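Local coordinates for Phospholipase/Carboxylesterase (Haliangium ochraceum, PDB 4Q82), which probably hydrolyses carboxylic or phospholipid esters as an enzyme of the alpha/beta-hydrolase type, at residues 157-163 with 183-189; 46-52 with 115-119; 65-69 with 100-104. All coordinates share one frame; numbering follows the deposited sequence.

Contact 1: residues 157-163 with 183-189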
ATOM      1  N   SER A 157       2.463  -2.146 -15.677  1.00 34.00           N
ATOM      2  CA  SER A 157       3.648  -2.887 -15.258  1.00 33.17           C
ATOM      3  C   SER A 157       4.188  -2.381 -13.915  1.00 29.20           C
ATOM      4  O   SER A 157       5.138  -2.950 -13.374  1.00 28.16           O
ATOM      5  CB  SER A 157       4.751  -2.807 -16.312  1.00 36.76           C
ATOM      6  OG  SER A 157       5.305  -1.506 -16.347  1.00 37.97           O
ATOM      7  N   ARG A 158       3.592  -1.318 -13.380  1.00 27.00           N
ATOM      8  CA  ARG A 158       4.073  -0.742 -12.128  1.00 25.66           C
ATOM      9  C   ARG A 158       2.916  -0.402 -11.202  1.00 25.05           C
ATOM     10  O   ARG A 158       2.679   0.761 -10.887  1.00 25.01           O
ATOM     11  CB  ARG A 158       4.936   0.500 -12.399  1.00 25.77           C
ATOM     12  CG  ARG A 158       6.298   0.134 -12.972  1.00 26.67           C
ATOM     13  CD  ARG A 158       7.185   1.348 -13.184  1.00 25.82           C
ATOM     14  NE  ARG A 158       6.627   2.268 -14.170  1.00 28.30           N
ATOM     15  CZ  ARG A 158       6.878   3.573 -14.195  1.00 29.64           C
ATOM     16  NH1 ARG A 158       7.675   4.118 -13.281  1.00 29.06           N
ATOM     17  NH2 ARG A 158       6.324   4.338 -15.129  1.00 30.54           N
ATOM     18  N   ILE A 159       2.202  -1.446 -10.782  1.00 24.99           N
ATOM     19  CA  ILE A 159       1.141  -1.327  -9.793  1.00 23.25           C
ATOM     20  C   ILE A 159       1.664  -1.786  -8.429  1.00 22.26           C
ATOM     21  O   ILE A 159       2.100  -2.931  -8.282  1.00 22.31           O
ATOM     22  CB  ILE A 159      -0.107  -2.164 -10.195  1.00 22.08           C
ATOM     23  CG1 ILE A 159      -0.639  -1.727 -11.571  1.00 25.10           C
ATOM     24  CG2 ILE A 159      -1.192  -2.052  -9.118  1.00 21.65           C
ATOM     25  CD1 ILE A 159      -1.531  -2.770 -12.214  1.00 26.52           C
ATOM     26  N   TYR A 160       1.628  -0.885  -7.447  1.00 19.84           N
ATOM     27  CA  TYR A 160       2.164  -1.139  -6.097  1.00 17.66           C
ATOM     28  C   TYR A 160       1.078  -1.152  -5.031  1.00 17.43           C
ATOM     29  O   TYR A 160       0.186  -0.306  -5.022  1.00 18.03           O
ATOM     30  CB  TYR A 160       3.220  -0.078  -5.760  1.00 16.00           C
ATOM     31  CG  TYR A 160       4.265   0.025  -6.844  1.00 17.99           C
ATOM     32  CD1 TYR A 160       5.006  -1.096  -7.219  1.00 18.97           C
ATOM     33  CD2 TYR A 160       4.515   1.234  -7.496  1.00 18.57           C
ATOM     34  CE1 TYR A 160       5.959  -1.021  -8.218  1.00 20.46           C
ATOM     35  CE2 TYR A 160       5.484   1.322  -8.491  1.00 21.21           C
ATOM     36  CZ  TYR A 160       6.208   0.191  -8.840  1.00 21.34           C
ATOM     37  OH  TYR A 160       7.180   0.272  -9.824  1.00 22.37           O
ATOM     38  N   LEU A 161       1.145  -2.141  -4.147  1.00 15.65           N
ATOM     39  CA  LEU A 161       0.161  -2.301  -3.087  1.00 15.56           C
ATOM     40  C   LEU A 161       0.838  -2.012  -1.763  1.00 15.74           C
ATOM     41  O   LEU A 161       1.913  -2.546  -1.497  1.00 17.01           O
ATOM     42  CB  LEU A 161      -0.415  -3.727  -3.117  1.00 16.73           C
ATOM     43  CG  LEU A 161      -1.424  -4.113  -2.026  1.00 16.58           C
ATOM     44  CD1 LEU A 161      -2.686  -3.255  -2.152  1.00 17.69           C
ATOM     45  CD2 LEU A 161      -1.757  -5.608  -2.167  1.00 17.37           C
ATOM     46  N   THR A 162       0.232  -1.193  -0.907  1.00 14.74           N
ATOM     47  CA  THR A 162       0.866  -0.962   0.393  1.00 13.75           C
ATOM     48  C   THR A 162      -0.202  -0.762   1.461  1.00 14.01           C
ATOM     49  O   THR A 162      -1.351  -0.386   1.165  1.00 14.73           O
ATOM     50  CB  THR A 162       1.855   0.259   0.330  1.00 13.67           C
ATOM     51  OG1 THR A 162       2.552   0.396   1.581  1.00 13.99           O
ATOM     52  CG2 THR A 162       1.112   1.552   0.001  1.00 13.63           C
ATOM     53  N   GLY A 163       0.130  -1.092   2.707  1.00 12.91           N
ATOM     54  CA  GLY A 163      -0.830  -0.857   3.769  1.00 13.72           C
ATOM     55  C   GLY A 163      -0.186  -0.984   5.132  1.00 12.14           C
ATOM     56  O   GLY A 163       0.945  -1.471   5.260  1.00 11.97           O
ATOM     57  N   PRO A 183      -2.017  -8.645 -10.662  1.00 30.24           N
ATOM     58  CA  PRO A 183      -1.247  -7.785 -11.557  1.00 31.41           C
ATOM     59  C   PRO A 183      -0.158  -6.968 -10.842  1.00 29.86           C
ATOM     60  O   PRO A 183       0.574  -6.263 -11.547  1.00 31.22           O
ATOM     61  CB  PRO A 183      -2.313  -6.847 -12.120  1.00 32.15           C
ATOM     62  CG  PRO A 183      -3.241  -6.663 -10.945  1.00 30.53           C
ATOM     63  CD  PRO A 183      -3.312  -8.039 -10.299  1.00 30.01           C
ATOM     64  N   ILE A 184      -0.036  -7.032  -9.512  1.00 26.55           N
ATOM     65  CA  ILE A 184       0.853  -6.060  -8.851  1.00 24.60           C
ATOM     66  C   ILE A 184       2.333  -6.363  -9.116  1.00 25.18           C
ATOM     67  O   ILE A 184       2.718  -7.506  -9.376  1.00 26.43           O
ATOM     68  CB  ILE A 184       0.612  -5.947  -7.311  1.00 21.30           C
ATOM     69  CG1 ILE A 184       1.151  -7.150  -6.538  1.00 20.01           C
ATOM     70  CG2 ILE A 184      -0.858  -5.732  -7.010  1.00 21.80           C
ATOM     71  CD1 ILE A 184       1.237  -6.888  -5.009  1.00 22.14           C
ATOM     72  N   ALA A 185       3.140  -5.304  -9.082  1.00 22.86           N
ATOM     73  CA  ALA A 185       4.578  -5.377  -9.281  1.00 23.45           C
ATOM     74  C   ALA A 185       5.365  -5.512  -7.984  1.00 21.27           C
ATOM     75  O   ALA A 185       6.489  -6.001  -8.002  1.00 21.62           O
ATOM     76  CB  ALA A 185       5.065  -4.136 -10.035  1.00 24.86           C
ATOM     77  N   ALA A 186       4.803  -5.035  -6.874  1.00 18.81           N
ATOM     78  CA  ALA A 186       5.490  -5.085  -5.561  1.00 18.18           C
ATOM     79  C   ALA A 186       4.552  -4.638  -4.455  1.00 18.02           C
ATOM     80  O   ALA A 186       3.551  -3.965  -4.724  1.00 18.97           O
ATOM     81  CB  ALA A 186       6.743  -4.207  -5.544  1.00 17.79           C
ATOM     82  N   ALA A 187       4.904  -4.984  -3.212  1.00 16.76           N
ATOM     83  CA  ALA A 187       4.143  -4.548  -2.042  1.00 15.11           C
ATOM     84  C   ALA A 187       5.050  -4.105  -0.905  1.00 15.27           C
ATOM     85  O   ALA A 187       6.129  -4.662  -0.691  1.00 16.33           O
ATOM     86  CB  ALA A 187       3.200  -5.692  -1.535  1.00 16.57           C
ATOM     87  N   VAL A 188       4.571  -3.122  -0.138  1.00 13.31           N
ATOM     88  CA  VAL A 188       5.232  -2.685   1.081  1.00 13.40           C
ATOM     89  C   VAL A 188       4.198  -2.851   2.177  1.00 12.75           C
ATOM     90  O   VAL A 188       3.181  -2.171   2.177  1.00 12.91           O
ATOM     91  CB  VAL A 188       5.703  -1.219   1.001  1.00 12.39           C
ATOM     92  CG1 VAL A 188       6.130  -0.713   2.385  1.00 12.82           C
ATOM     93  CG2 VAL A 188       6.891  -1.074   0.006  1.00 11.31           C
ATOM     94  N   LEU A 189       4.438  -3.789   3.082  1.00 12.21           N
ATOM     95  CA  LEU A 189       3.399  -4.221   4.019  1.00 12.64           C
ATOM     96  C   LEU A 189       3.903  -4.006   5.427  1.00 12.45           C
ATOM     97  O   LEU A 189       4.894  -4.625   5.838  1.00 12.80           O
ATOM     98  CB  LEU A 189       3.045  -5.693   3.791  1.00 13.49           C
ATOM     99  CG  LEU A 189       2.585  -5.962   2.355  1.00 14.41           C
ATOM    100  CD1 LEU A 189       2.251  -7.458   2.159  1.00 16.25           C
ATOM    101  CD2 LEU A 189       1.388  -5.075   2.030  1.00 14.55           C
TER
HETATM  102  O   HOH W   1       2.296  -4.135 -11.969  1.00 25.50           O
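The phenol ring of Tyr160 leans across Ala185 and Ala186: its CE1 stands 3.7 Å from Ala185 CB, its CD1 is next to Ala186 CB, and both methyls approach obliquely. Arg158 O lies 3.7 Å above one face of the Tyr160 ring, offset toward the rim. With CG anti to the carbonyl carbon (chi1 -52°), the ring reaches back along its own strand, and its OH bonds to Gln275 O. The segments run as adjacent parallel strands of an alpha/beta-hydrolase-type sheet, their short axes 4.7 Å apart. The ladder starts with Ala185 N giving a short bond of 2.7 Å to Ile159 O, and continues through Leu161 N to Ala186 O and Val188 N to Leu161 O. Ala186 N, buried here, has no partner in the model. Val188 O is gripped twice, by Gly163 N at 3.3 Å and by the Thr162 hydroxyl, whose OG1 donates at 2.7 Å from outside the carbonyl plane. The Thr162 and Val188 side chains run alongside each other on the Tyr160 face; with OG1 swung anti to the backbone N (chi1 -175°), the hydroxyl is brought to Val188 O, and it also bonds to Tyr260 OH. On the other face Ile184 CD1 packs 4.0 Å from Leu161 CB, and a water joins Ile159 N to Pro183 O. Helix 167-178 makes the crossover between the strands, and the chain leaves Gly163 toward a sulfonylated serine two residues on, consistent with a nucleophile elbow. Helix 138-151 covers Ile159, Leu161 and Ile184; Leu272 of helix 268-273 packs on Tyr160, Ala186 and Val188; and strand 80-86 continues the sheet beyond 158-163.

Contact 2: residues 46-52 with 115-119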
ATOM      1  N   ASP A  46       3.857  22.319 -10.460  1.00 29.65           N
ATOM      2  CA  ASP A  46       4.760  22.157  -9.317  1.00 27.62           C
ATOM      3  C   ASP A  46       4.150  22.703  -8.023  1.00 28.10           C
ATOM      4  O   ASP A  46       4.848  22.965  -7.064  1.00 25.94           O
ATOM      5  CB  ASP A  46       6.114  22.833  -9.585  1.00 30.77           C
ATOM      6  CG  ASP A  46       7.205  22.363  -8.617  1.00 30.65           C
ATOM      7  OD1 ASP A  46       7.269  21.143  -8.307  1.00 28.17           O
ATOM      8  OD2 ASP A  46       7.987  23.220  -8.157  1.00 31.52           O
ATOM      9  N   ARG A  47       2.834  22.876  -7.993  1.00 26.93           N
ATOM     10  CA  ARG A  47       2.145  23.177  -6.738  1.00 26.05           C
ATOM     11  C   ARG A  47       2.351  22.049  -5.711  1.00 24.07           C
ATOM     12  O   ARG A  47       2.563  20.914  -6.092  1.00 23.89           O
ATOM     13  CB  ARG A  47       0.656  23.365  -6.997  1.00 26.82           C
ATOM     14  CG  ARG A  47       0.343  24.588  -7.851  1.00 28.96           C
ATOM     15  CD  ARG A  47      -1.136  24.583  -8.185  1.00 29.87           C
ATOM     16  NE  ARG A  47      -1.470  23.345  -8.865  1.00 29.60           N
ATOM     17  CZ  ARG A  47      -2.703  22.896  -9.081  1.00 35.95           C
ATOM     18  NH1 ARG A  47      -3.754  23.592  -8.670  1.00 30.82           N
ATOM     19  NH2 ARG A  47      -2.880  21.742  -9.715  1.00 29.88           N
ATOM     20  N   PRO A  48       2.259  22.365  -4.417  1.00 25.34           N
ATOM     21  CA  PRO A  48       2.414  21.334  -3.376  1.00 24.63           C
ATOM     22  C   PRO A  48       1.362  20.215  -3.510  1.00 23.56           C
ATOM     23  O   PRO A  48       0.326  20.427  -4.127  1.00 23.56           O
ATOM     24  CB  PRO A  48       2.217  22.104  -2.064  1.00 25.03           C
ATOM     25  CG  PRO A  48       2.197  23.550  -2.415  1.00 27.02           C
ATOM     26  CD  PRO A  48       1.899  23.690  -3.871  1.00 27.30           C
ATOM     27  N   SER A  49       1.629  19.050  -2.920  1.00 21.70           N
ATOM     28  CA  SER A  49       0.834  17.860  -3.197  1.00 21.48           C
ATOM     29  C   SER A  49      -0.651  18.001  -2.907  1.00 21.18           C
ATOM     30  O   SER A  49      -1.470  17.375  -3.590  1.00 22.21           O
ATOM     31  CB  SER A  49       1.408  16.669  -2.407  1.00 21.02           C
ATOM     32  OG  SER A  49       1.497  16.969  -1.022  1.00 20.77           O
ATOM     33  N   SER A  50      -1.035  18.798  -1.905  1.00 20.87           N
ATOM     34  CA  SER A  50      -2.469  18.874  -1.570  1.00 22.53           C
ATOM     35  C   SER A  50      -3.283  19.476  -2.708  1.00 23.29           C
ATOM     36  O   SER A  50      -4.479  19.258  -2.784  1.00 22.92           O
ATOM     37  CB  SER A  50      -2.727  19.691  -0.294  1.00 24.84           C
ATOM     38  OG  SER A  50      -2.257  21.010  -0.437  1.00 28.30           O
ATOM     39  N   ALA A  51      -2.628  20.212  -3.601  1.00 23.56           N
ATOM     40  CA  ALA A  51      -3.321  20.814  -4.737  1.00 24.94           C
ATOM     41  C   ALA A  51      -3.909  19.757  -5.657  1.00 25.62           C
ATOM     42  O   ALA A  51      -4.851  20.032  -6.390  1.00 26.68           O
ATOM     43  CB  ALA A  51      -2.376  21.717  -5.511  1.00 25.02           C
ATOM     44  N   ARG A  52      -3.375  18.537  -5.612  1.00 23.92           N
ATOM     45  CA  ARG A  52      -3.865  17.482  -6.499  1.00 23.88           C
ATOM     46  C   ARG A  52      -4.497  16.336  -5.721  1.00 22.91           C
ATOM     47  O   ARG A  52      -4.577  15.218  -6.212  1.00 22.56           O
ATOM     48  CB  ARG A  52      -2.723  16.962  -7.380  1.00 23.45           C
ATOM     49  CG  ARG A  52      -2.118  18.040  -8.312  1.00 24.91           C
ATOM     50  CD  ARG A  52      -0.879  17.534  -9.053  1.00 26.54           C
ATOM     51  NE  ARG A  52       0.168  17.149  -8.107  1.00 24.80           N
ATOM     52  CZ  ARG A  52       1.037  17.996  -7.564  1.00 24.70           C
ATOM     53  NH1 ARG A  52       1.007  19.288  -7.882  1.00 24.27           N
ATOM     54  NH2 ARG A  52       1.919  17.555  -6.691  1.00 23.18           N
ATOM     55  N   ASP A 115       1.156  18.558   2.366  1.00 20.21           N
ATOM     56  CA  ASP A 115       2.186  19.051   1.436  1.00 23.09           C
ATOM     57  C   ASP A 115       3.592  18.556   1.791  1.00 22.39           C
ATOM     58  O   ASP A 115       4.580  19.257   1.543  1.00 22.36           O
ATOM     59  CB  ASP A 115       2.176  20.583   1.376  1.00 25.38           C
ATOM     60  CG  ASP A 115       0.884  21.123   0.833  1.00 26.74           C
ATOM     61  OD1 ASP A 115       0.236  20.420   0.018  1.00 26.08           O
ATOM     62  OD2 ASP A 115       0.519  22.255   1.199  1.00 29.04           O
ATOM     63  N   GLU A 116       3.672  17.343   2.345  1.00 20.86           N
ATOM     64  CA  GLU A 116       4.938  16.736   2.730  1.00 21.96           C
ATOM     65  C   GLU A 116       5.271  15.545   1.826  1.00 21.75           C
ATOM     66  O   GLU A 116       6.140  14.737   2.144  1.00 22.78           O
ATOM     67  CB  GLU A 116       4.900  16.290   4.211  1.00 21.83           C
ATOM     68  CG  GLU A 116       4.678  17.460   5.183  1.00 24.48           C
ATOM     69  CD  GLU A 116       4.429  17.001   6.627  1.00 26.74           C
ATOM     70  OE1 GLU A 116       4.347  15.786   6.863  1.00 26.36           O
ATOM     71  OE2 GLU A 116       4.336  17.852   7.535  1.00 28.86           O
ATOM     72  N   TRP A 117       4.575  15.452   0.704  1.00 20.59           N
ATOM     73  CA  TRP A 117       4.791  14.386  -0.278  1.00 19.62           C
ATOM     74  C   TRP A 117       5.504  14.968  -1.498  1.00 19.82           C
ATOM     75  O   TRP A 117       4.910  15.740  -2.252  1.00 19.50           O
ATOM     76  CB  TRP A 117       3.438  13.775  -0.656  1.00 18.62           C
ATOM     77  CG  TRP A 117       3.465  12.611  -1.609  1.00 18.89           C
ATOM     78  CD1 TRP A 117       3.359  12.661  -2.986  1.00 19.61           C
ATOM     79  CD2 TRP A 117       3.553  11.225  -1.258  1.00 17.41           C
ATOM     80  NE1 TRP A 117       3.370  11.377  -3.496  1.00 19.25           N
ATOM     81  CE2 TRP A 117       3.501  10.484  -2.458  1.00 17.59           C
ATOM     82  CE3 TRP A 117       3.671  10.532  -0.033  1.00 16.13           C
ATOM     83  CZ2 TRP A 117       3.568   9.091  -2.476  1.00 17.54           C
ATOM     84  CZ3 TRP A 117       3.739   9.145  -0.051  1.00 16.06           C
ATOM     85  CH2 TRP A 117       3.681   8.436  -1.271  1.00 16.41           C
ATOM     86  N   SER A 118       6.782  14.636  -1.675  1.00 19.48           N
ATOM     87  CA  SER A 118       7.575  15.246  -2.750  1.00 21.27           C
ATOM     88  C   SER A 118       6.913  15.186  -4.131  1.00 20.53           C
ATOM     89  O   SER A 118       6.386  14.155  -4.526  1.00 18.91           O
ATOM     90  CB  SER A 118       8.949  14.577  -2.836  1.00 22.94           C
ATOM     91  OG  SER A 118       9.640  15.057  -3.967  1.00 25.66           O
ATOM     92  N   ASN A 119       6.964  16.303  -4.862  1.00 22.10           N
ATOM     93  CA  ASN A 119       6.507  16.356  -6.240  1.00 23.46           C
ATOM     94  C   ASN A 119       7.318  15.468  -7.190  1.00 25.06           C
ATOM     95  O   ASN A 119       6.856  15.165  -8.291  1.00 25.65           O
ATOM     96  CB  ASN A 119       6.522  17.814  -6.744  1.00 25.56           C
ATOM     97  CG  ASN A 119       5.340  18.614  -6.216  1.00 25.82           C
ATOM     98  OD1 ASN A 119       4.424  18.049  -5.590  1.00 24.11           O
ATOM     99  ND2 ASN A 119       5.326  19.922  -6.496  1.00 27.08           N
TER
HETATM  100  O   HOH W   2       4.470  18.438  -2.638  1.00 24.03           O
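Asn119 turns its amide into the bend formed by Asp46, Arg47 and Arg52, while Asp115, the C-prime residue of the Schellman motif that ends helix 107-113, reaches the 3-10 turn of residues 49-51. The amide stands steeply to both charged groups: its plane is 68° from the Asp46 carboxylate and 69° from the Arg52 guanidinium. Asn119 ND2 points one N-H, nearly in the amide plane, at Asp46 OD1 2.9 Å away, and meets that oxygen from above the carboxylate. It also donates to Arg47 O at 3.0 Å. That carbonyl is gripped from both faces, because Arg52 NH1 bonds to it from the side opposite Asn119 ND2. The bend of the Arg52 chain at its third torsion (chi3 -60°) lets the same guanidinium send NH2 to Asn119 OD1, 2.8 Å away, in a bent bond: the oxygen is near the guanidinium plane, but NH2 comes from above the amide carbonyl plane. Asp45 forms a salt bridge to Arg52 NH1, and Tyr70 OH shares NH2. At the other end Asp115 OD1 takes two bonds from Ser50, one from N at 2.8 Å, nearly head-on, and one from OG at 2.6 Å on the syn side. Pro48 CB packs 3.3 Å from Asp115 CG. Between these two polar clusters the side chain of Ser49 faces the loop, its CB 3.6 Å from Trp117 O, while its OG bonds to Ile112 O of helix 107-113. A water bridges within the loop, donating to Trp117 O and, at 3.0 Å, to Asn119 OD1.

Contact 3: residues 65-69 with 100-104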
ATOM      1  N   ASN A  65     -15.487   1.462  -2.903  1.00 26.90           N
ATOM      2  CA  ASN A  65     -14.997   2.235  -1.763  1.00 26.63           C
ATOM      3  C   ASN A  65     -14.990   3.730  -2.042  1.00 26.92           C
ATOM      4  O   ASN A  65     -14.624   4.151  -3.142  1.00 28.09           O
ATOM      5  CB  ASN A  65     -13.550   1.849  -1.396  1.00 24.66           C
ATOM      6  CG  ASN A  65     -13.385   0.377  -1.110  1.00 25.92           C
ATOM      7  OD1 ASN A  65     -13.334  -0.439  -2.030  1.00 27.94           O
ATOM      8  ND2 ASN A  65     -13.302   0.024   0.171  1.00 25.07           N
ATOM      9  N   GLY A  66     -15.321   4.542  -1.047  1.00 24.57           N
ATOM     10  CA  GLY A  66     -14.886   5.934  -1.084  1.00 24.15           C
ATOM     11  C   GLY A  66     -13.350   5.946  -1.048  1.00 22.37           C
ATOM     12  O   GLY A  66     -12.740   5.039  -0.483  1.00 21.58           O
ATOM     13  N   PHE A  67     -12.715   6.947  -1.648  1.00 22.94           N
ATOM     14  CA  PHE A  67     -11.245   7.018  -1.608  1.00 21.95           C
ATOM     15  C   PHE A  67     -10.723   8.425  -1.822  1.00 22.53           C
ATOM     16  O   PHE A  67     -11.423   9.290  -2.376  1.00 23.61           O
ATOM     17  CB  PHE A  67     -10.625   6.077  -2.653  1.00 22.45           C
ATOM     18  CG  PHE A  67     -10.940   6.435  -4.086  1.00 24.41           C
ATOM     19  CD1 PHE A  67     -12.137   6.043  -4.674  1.00 26.26           C
ATOM     20  CD2 PHE A  67     -10.013   7.131  -4.864  1.00 24.09           C
ATOM     21  CE1 PHE A  67     -12.414   6.355  -6.004  1.00 28.28           C
ATOM     22  CE2 PHE A  67     -10.289   7.453  -6.197  1.00 26.78           C
ATOM     23  CZ  PHE A  67     -11.489   7.060  -6.762  1.00 28.47           C
ATOM     24  N   TRP A  68      -9.484   8.644  -1.376  1.00 21.93           N
ATOM     25  CA  TRP A  68      -8.724   9.847  -1.710  1.00 22.07           C
ATOM     26  C   TRP A  68      -7.935   9.605  -2.975  1.00 22.47           C
ATOM     27  O   TRP A  68      -7.256   8.594  -3.097  1.00 22.26           O
ATOM     28  CB  TRP A  68      -7.744  10.250  -0.587  1.00 20.86           C
ATOM     29  CG  TRP A  68      -8.453  10.779   0.618  1.00 22.14           C
ATOM     30  CD1 TRP A  68      -8.798  10.083   1.739  1.00 21.92           C
ATOM     31  CD2 TRP A  68      -8.977  12.098   0.786  1.00 23.85           C
ATOM     32  NE1 TRP A  68      -9.480  10.902   2.618  1.00 22.13           N
ATOM     33  CE2 TRP A  68      -9.595  12.146   2.055  1.00 23.34           C
ATOM     34  CE3 TRP A  68      -8.963  13.254  -0.008  1.00 25.36           C
ATOM     35  CZ2 TRP A  68     -10.201  13.296   2.548  1.00 24.37           C
ATOM     36  CZ3 TRP A  68      -9.557  14.410   0.490  1.00 26.75           C
ATOM     37  CH2 TRP A  68     -10.170  14.420   1.752  1.00 25.92           C
ATOM     38  N   GLU A  69      -8.013  10.554  -3.902  1.00 21.82           N
ATOM     39  CA  GLU A  69      -7.295  10.481  -5.167  1.00 22.17           C
ATOM     40  C   GLU A  69      -6.193  11.519  -5.190  1.00 21.66           C
ATOM     41  O   GLU A  69      -6.458  12.717  -5.056  1.00 23.34           O
ATOM     42  CB  GLU A  69      -8.264  10.697  -6.331  1.00 25.12           C
ATOM     43  CG  GLU A  69      -7.630  10.902  -7.673  1.00 25.60           C
ATOM     44  CD  GLU A  69      -8.590  11.613  -8.608  1.00 28.21           C
ATOM     45  OE1 GLU A  69      -9.528  10.963  -9.142  1.00 29.24           O
ATOM     46  OE2 GLU A  69      -8.419  12.838  -8.775  1.00 27.92           O
ATOM     47  N   LEU A 100     -14.293  10.077   5.158  1.00 25.70           N
ATOM     48  CA  LEU A 100     -12.990   9.931   4.494  1.00 24.32           C
ATOM     49  C   LEU A 100     -11.908  10.745   5.168  1.00 24.13           C
ATOM     50  O   LEU A 100     -10.717  10.430   5.031  1.00 22.65           O
ATOM     51  CB  LEU A 100     -13.086  10.316   3.014  1.00 24.58           C
ATOM     52  CG  LEU A 100     -13.499   9.112   2.156  1.00 25.10           C
ATOM     53  CD1 LEU A 100     -14.124   9.558   0.824  1.00 26.19           C
ATOM     54  CD2 LEU A 100     -12.296   8.197   1.926  1.00 22.44           C
ATOM     55  N   ASP A 101     -12.298  11.791   5.895  0.53 25.36           N
ATOM     56  CA  ASP A 101     -11.305  12.602   6.587  0.53 25.61           C
ATOM     57  C   ASP A 101     -10.460  11.736   7.541  0.53 24.03           C
ATOM     58  O   ASP A 101      -9.283  12.019   7.752  0.53 22.08           O
ATOM     59  CB  ASP A 101     -11.969  13.758   7.339  0.53 27.96           C
ATOM     60  CG  ASP A 101     -12.117  15.017   6.479  0.53 30.34           C
ATOM     61  OD1 ASP A 101     -11.466  15.110   5.411  0.53 30.04           O
ATOM     62  OD2 ASP A 101     -12.870  15.931   6.884  0.53 32.88           O
ATOM     63  N   LYS A 102     -11.044  10.670   8.090  1.00 23.38           N
ATOM     64  CA  LYS A 102     -10.290   9.769   8.984  1.00 22.89           C
ATOM     65  C   LYS A 102      -9.059   9.177   8.308  1.00 21.74           C
ATOM     66  O   LYS A 102      -8.033   8.967   8.957  1.00 20.41           O
ATOM     67  CB  LYS A 102     -11.164   8.608   9.480  1.00 23.77           C
ATOM     68  CG  LYS A 102     -12.242   8.998  10.477  1.00 27.31           C
ATOM     69  CD  LYS A 102     -13.006   7.744  10.889  1.00 29.00           C
ATOM     70  CE  LYS A 102     -14.355   8.049  11.537  1.00 33.47           C
ATOM     71  NZ  LYS A 102     -15.226   6.816  11.521  1.00 35.18           N
ATOM     72  N   VAL A 103      -9.177   8.885   7.016  1.00 20.93           N
ATOM     73  CA  VAL A 103      -8.115   8.196   6.285  1.00 18.86           C
ATOM     74  C   VAL A 103      -6.876   9.093   6.159  1.00 19.33           C
ATOM     75  O   VAL A 103      -5.762   8.595   5.931  1.00 18.12           O
ATOM     76  CB  VAL A 103      -8.627   7.709   4.882  1.00 18.33           C
ATOM     77  CG1 VAL A 103      -7.514   7.070   4.055  1.00 17.73           C
ATOM     78  CG2 VAL A 103      -9.806   6.728   5.030  1.00 19.04           C
ATOM     79  N   LEU A 104      -7.033  10.401   6.374  1.00 20.27           N
ATOM     80  CA  LEU A 104      -5.885  11.303   6.305  1.00 20.22           C
ATOM     81  C   LEU A 104      -4.931  11.176   7.506  1.00 20.41           C
ATOM     82  O   LEU A 104      -3.877  11.818   7.528  1.00 19.71           O
ATOM     83  CB  LEU A 104      -6.342  12.763   6.187  1.00 21.23           C
ATOM     84  CG  LEU A 104      -7.256  13.095   5.012  1.00 23.02           C
ATOM     85  CD1 LEU A 104      -7.655  14.574   5.093  1.00 24.69           C
ATOM     86  CD2 LEU A 104      -6.537  12.782   3.688  1.00 22.39           C
TER
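Leu100 meets Trp68 and the backbone around Phe67 where the turn after helix 97-100 packs against strand 67-70, an antiparallel strand near one margin of the alpha/beta-hydrolase-type sheet. Leu100 CD2 lies 3.8 Å from Phe67 N, and Leu100 CB is 3.7 Å from Trp68 NE1, out of the indole plane on the side away from Leu104. The Leu100 carbonyl supplies the polar tie: Trp68 NE1 donates to Leu100 O at 2.8 Å, almost straight (167°), with the oxygen in the indole plane but the donor well above the carbonyl plane. Val103 N donates to the same oxygen from the opposite face of the carbonyl, so Leu100 O is held twice. Val103 then sets its CB 3.9 Å from Trp68 CD1, at the ring edge. Leu53 and Val55 of strand 53-56 also pack on the indole. Leu104 closes the turn and crosses the tryptophan at about a right angle. With its CG anti to the carbonyl carbon (chi1 -57°), it carries a methyl over the indole in a CH-pi contact: Leu104 CD2 sits 3.7 Å from the centroid of the five-membered ring of Trp68, only 16° off the normal.

Contact 2 closes a long excursion of the chain, and contact 3 forms within it; contact 1 comes later, after both are complete. Contacts 1 and 3 reach the same mixed sheet, their centres about 19 Å apart: contact 1 joins its central parallel strands 158-163 and 186-190, whereas contact 3 packs a turn on strand 67-70 near its antiparallel margin. Contact 2 lies about 22 Å from contact 1 and 17 Å from contact 3, centre to centre, and ties the segment leading into edge strand 53-56 to the loop after helix 107-113. Contact 1 builds the core leading toward the sulfonylated serine, while contacts 2 and 3 fasten the N-terminal part to the connection between strands 80-86 and 124-128.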